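Local coordinates for succinate-semialdehyde dehydrogenase (Synechococcus sp., PDB 4IT9), which probably oxidises succinate semialdehyde to succinate with a nicotinamide cofactor, as a member of the aldehyde dehydrogenase family, at residues 52-57 and 92-97. Numbering follows the deposited sequence.
Sequences WLENAA and VCRYYA
L53 packs against C93, Y96 and A97. Its CG lies 3.4 Å from C93 O, a carbonyl hydrogen-bonded to A97 N. With L53 CG anti to the backbone N (chi1 -154°), CD1 reaches C93 SG at 4.0 Å and CD2 comes near Y96 CB. A57 CB meets C93 CB at 3.9 Å, and A97 CB touches E54 CG at 3.6 Å. Segments 52-57 and 92-97, on helices 46-62 and 79-103, run nearly antiparallel (159°), their axes 8.3 Å apart at closest. Both helices belong to the cofactor-binding part of the aldehyde dehydrogenase fold; helix 137-148 packs against C93 and Y96, and helix 162-175 against A56. The polar links from E54 to R94 pass through water. R94 crosses E54 at about a right angle, and A57 CB sits over one face of the R94 guanidinium, offset toward its rim. One water donates to E54 OE2 and accepts from R94 NH1 at 3.0 Å. A second accepts from R94 NH2 at 2.8 Å and donates weakly to E54 O. R94 NE forms a salt bridge with E61. A leucine in place of R94 would probably leave E61 without this partner and break both water bridges to E54.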
loop_
_atom_site.group_PDB
_atom_site.type_symbol
_atom_site.label_atom_id
_atom_site.label_comp_id
_atom_site.label_asym_id
_atom_site.label_seq_id
_atom_site.Cartn_x
_atom_site.Cartn_y
_atom_site.Cartn_z
ATOM N N TRP A 52 28.296 2.940 2.348
ATOM C CA TRP A 52 28.001 1.874 3.294
ATOM C C TRP A 52 27.327 0.676 2.623
ATOM O O TRP A 52 27.658 -0.476 2.919
ATOM C CB TRP A 52 27.187 2.421 4.479
ATOM C CG TRP A 52 27.902 3.551 5.195
ATOM C CD1 TRP A 52 29.251 3.654 5.417
ATOM C CD2 TRP A 52 27.317 4.734 5.754
ATOM N NE1 TRP A 52 29.535 4.826 6.087
ATOM C CE2 TRP A 52 28.362 5.506 6.305
ATOM C CE3 TRP A 52 26.005 5.221 5.846
ATOM C CZ2 TRP A 52 28.144 6.736 6.939
ATOM C CZ3 TRP A 52 25.789 6.442 6.478
ATOM C CH2 TRP A 52 26.852 7.186 7.009
ATOM N N LEU A 53 26.405 0.940 1.699
ATOM C CA LEU A 53 25.740 -0.130 0.963
ATOM C C LEU A 53 26.725 -0.917 0.102
ATOM O O LEU A 53 26.668 -2.146 0.040
ATOM C CB LEU A 53 24.629 0.458 0.084
ATOM C CG LEU A 53 23.472 -0.465 -0.250
ATOM C CD1 LEU A 53 23.015 -1.194 1.007
ATOM C CD2 LEU A 53 22.329 0.347 -0.849
ATOM N N GLU A 54 27.626 -0.211 -0.573
ATOM C CA GLU A 54 28.649 -0.883 -1.362
ATOM C C GLU A 54 29.653 -1.629 -0.480
ATOM O O GLU A 54 30.123 -2.695 -0.851
ATOM C CB GLU A 54 29.347 0.094 -2.322
ATOM C CG GLU A 54 28.415 0.570 -3.430
ATOM C CD GLU A 54 29.060 1.518 -4.429
ATOM O OE1 GLU A 54 30.063 2.180 -4.088
ATOM O OE2 GLU A 54 28.538 1.607 -5.559
ATOM N N ASN A 55 29.973 -1.091 0.692
ATOM C CA ASN A 55 30.808 -1.840 1.634
ATOM C C ASN A 55 30.160 -3.154 2.047
ATOM O O ASN A 55 30.836 -4.180 2.169
ATOM C CB ASN A 55 31.101 -1.023 2.893
ATOM C CG ASN A 55 32.117 0.063 2.662
ATOM O OD1 ASN A 55 32.748 0.133 1.606
ATOM N ND2 ASN A 55 32.287 0.926 3.660
ATOM N N ALA A 56 28.850 -3.104 2.281
ATOM C CA ALA A 56 28.089 -4.295 2.647
ATOM C C ALA A 56 28.152 -5.314 1.521
ATOM O O ALA A 56 28.345 -6.499 1.771
ATOM C CB ALA A 56 26.627 -3.936 2.976
ATOM N N ALA A 57 28.004 -4.858 0.276
ATOM C CA ALA A 57 28.114 -5.776 -0.855
ATOM C C ALA A 57 29.500 -6.417 -0.899
ATOM O O ALA A 57 29.617 -7.614 -1.118
ATOM C CB ALA A 57 27.816 -5.073 -2.166
ATOM N N VAL A 92 21.748 -6.984 -4.873
ATOM C CA VAL A 92 20.672 -6.013 -4.623
ATOM C C VAL A 92 21.202 -4.806 -3.837
ATOM O O VAL A 92 20.674 -3.701 -3.965
ATOM C CB VAL A 92 19.406 -6.658 -3.967
ATOM C CG1 VAL A 92 19.681 -7.096 -2.535
ATOM C CG2 VAL A 92 18.216 -5.695 -4.014
ATOM N N CYS A 93 22.257 -5.008 -3.047
ATOM C CA CYS A 93 22.920 -3.883 -2.390
ATOM C C CYS A 93 23.507 -2.965 -3.454
ATOM O O CYS A 93 23.331 -1.739 -3.406
ATOM C CB CYS A 93 24.028 -4.356 -1.432
ATOM S SG CYS A 93 23.397 -5.100 0.111
ATOM N N ARG A 94 24.203 -3.553 -4.419
ATOM C CA ARG A 94 24.811 -2.744 -5.473
ATOM C C ARG A 94 23.763 -2.077 -6.355
ATOM O O ARG A 94 23.956 -0.956 -6.799
ATOM C CB ARG A 94 25.789 -3.570 -6.311
ATOM C CG ARG A 94 27.003 -4.012 -5.525
ATOM C CD ARG A 94 28.172 -4.372 -6.421
ATOM N NE ARG A 94 29.305 -4.792 -5.606
ATOM C CZ ARG A 94 30.155 -3.951 -5.029
ATOM N NH1 ARG A 94 30.000 -2.643 -5.189
ATOM N NH2 ARG A 94 31.158 -4.420 -4.286
ATOM N N TYR A 95 22.649 -2.760 -6.598
ATOM C CA TYR A 95 21.572 -2.195 -7.411
ATOM C C TYR A 95 21.056 -0.877 -6.831
ATOM O O TYR A 95 20.948 0.131 -7.536
ATOM C CB TYR A 95 20.423 -3.198 -7.557
ATOM C CG TYR A 95 19.291 -2.678 -8.406
ATOM C CD1 TYR A 95 19.381 -2.688 -9.787
ATOM C CD2 TYR A 95 18.139 -2.167 -7.826
ATOM C CE1 TYR A 95 18.344 -2.211 -10.576
ATOM C CE2 TYR A 95 17.099 -1.685 -8.603
ATOM C CZ TYR A 95 17.210 -1.713 -9.975
ATOM O OH TYR A 95 16.169 -1.237 -10.747
ATOM N N TYR A 96 20.746 -0.863 -5.539
ATOM C CA TYR A 96 20.235 0.370 -4.953
ATOM C C TYR A 96 21.326 1.404 -4.697
ATOM O O TYR A 96 21.063 2.606 -4.737
ATOM C CB TYR A 96 19.369 0.087 -3.723
ATOM C CG TYR A 96 18.044 -0.489 -4.160
ATOM C CD1 TYR A 96 17.127 0.297 -4.836
ATOM C CD2 TYR A 96 17.731 -1.809 -3.932
ATOM C CE1 TYR A 96 15.916 -0.221 -5.265
ATOM C CE2 TYR A 96 16.523 -2.336 -4.348
ATOM C CZ TYR A 96 15.628 -1.534 -5.012
ATOM O OH TYR A 96 14.434 -2.043 -5.434
ATOM N N ALA A 97 22.560 0.954 -4.479
ATOM C CA ALA A 97 23.657 1.907 -4.417
ATOM C C ALA A 97 23.759 2.622 -5.762
ATOM O O ALA A 97 23.980 3.827 -5.824
ATOM C CB ALA A 97 24.949 1.209 -4.095
HETATM O O HOH W 1 28.076 -0.917 -6.685
HETATM O O HOH W 2 32.419 -2.129 -3.195
#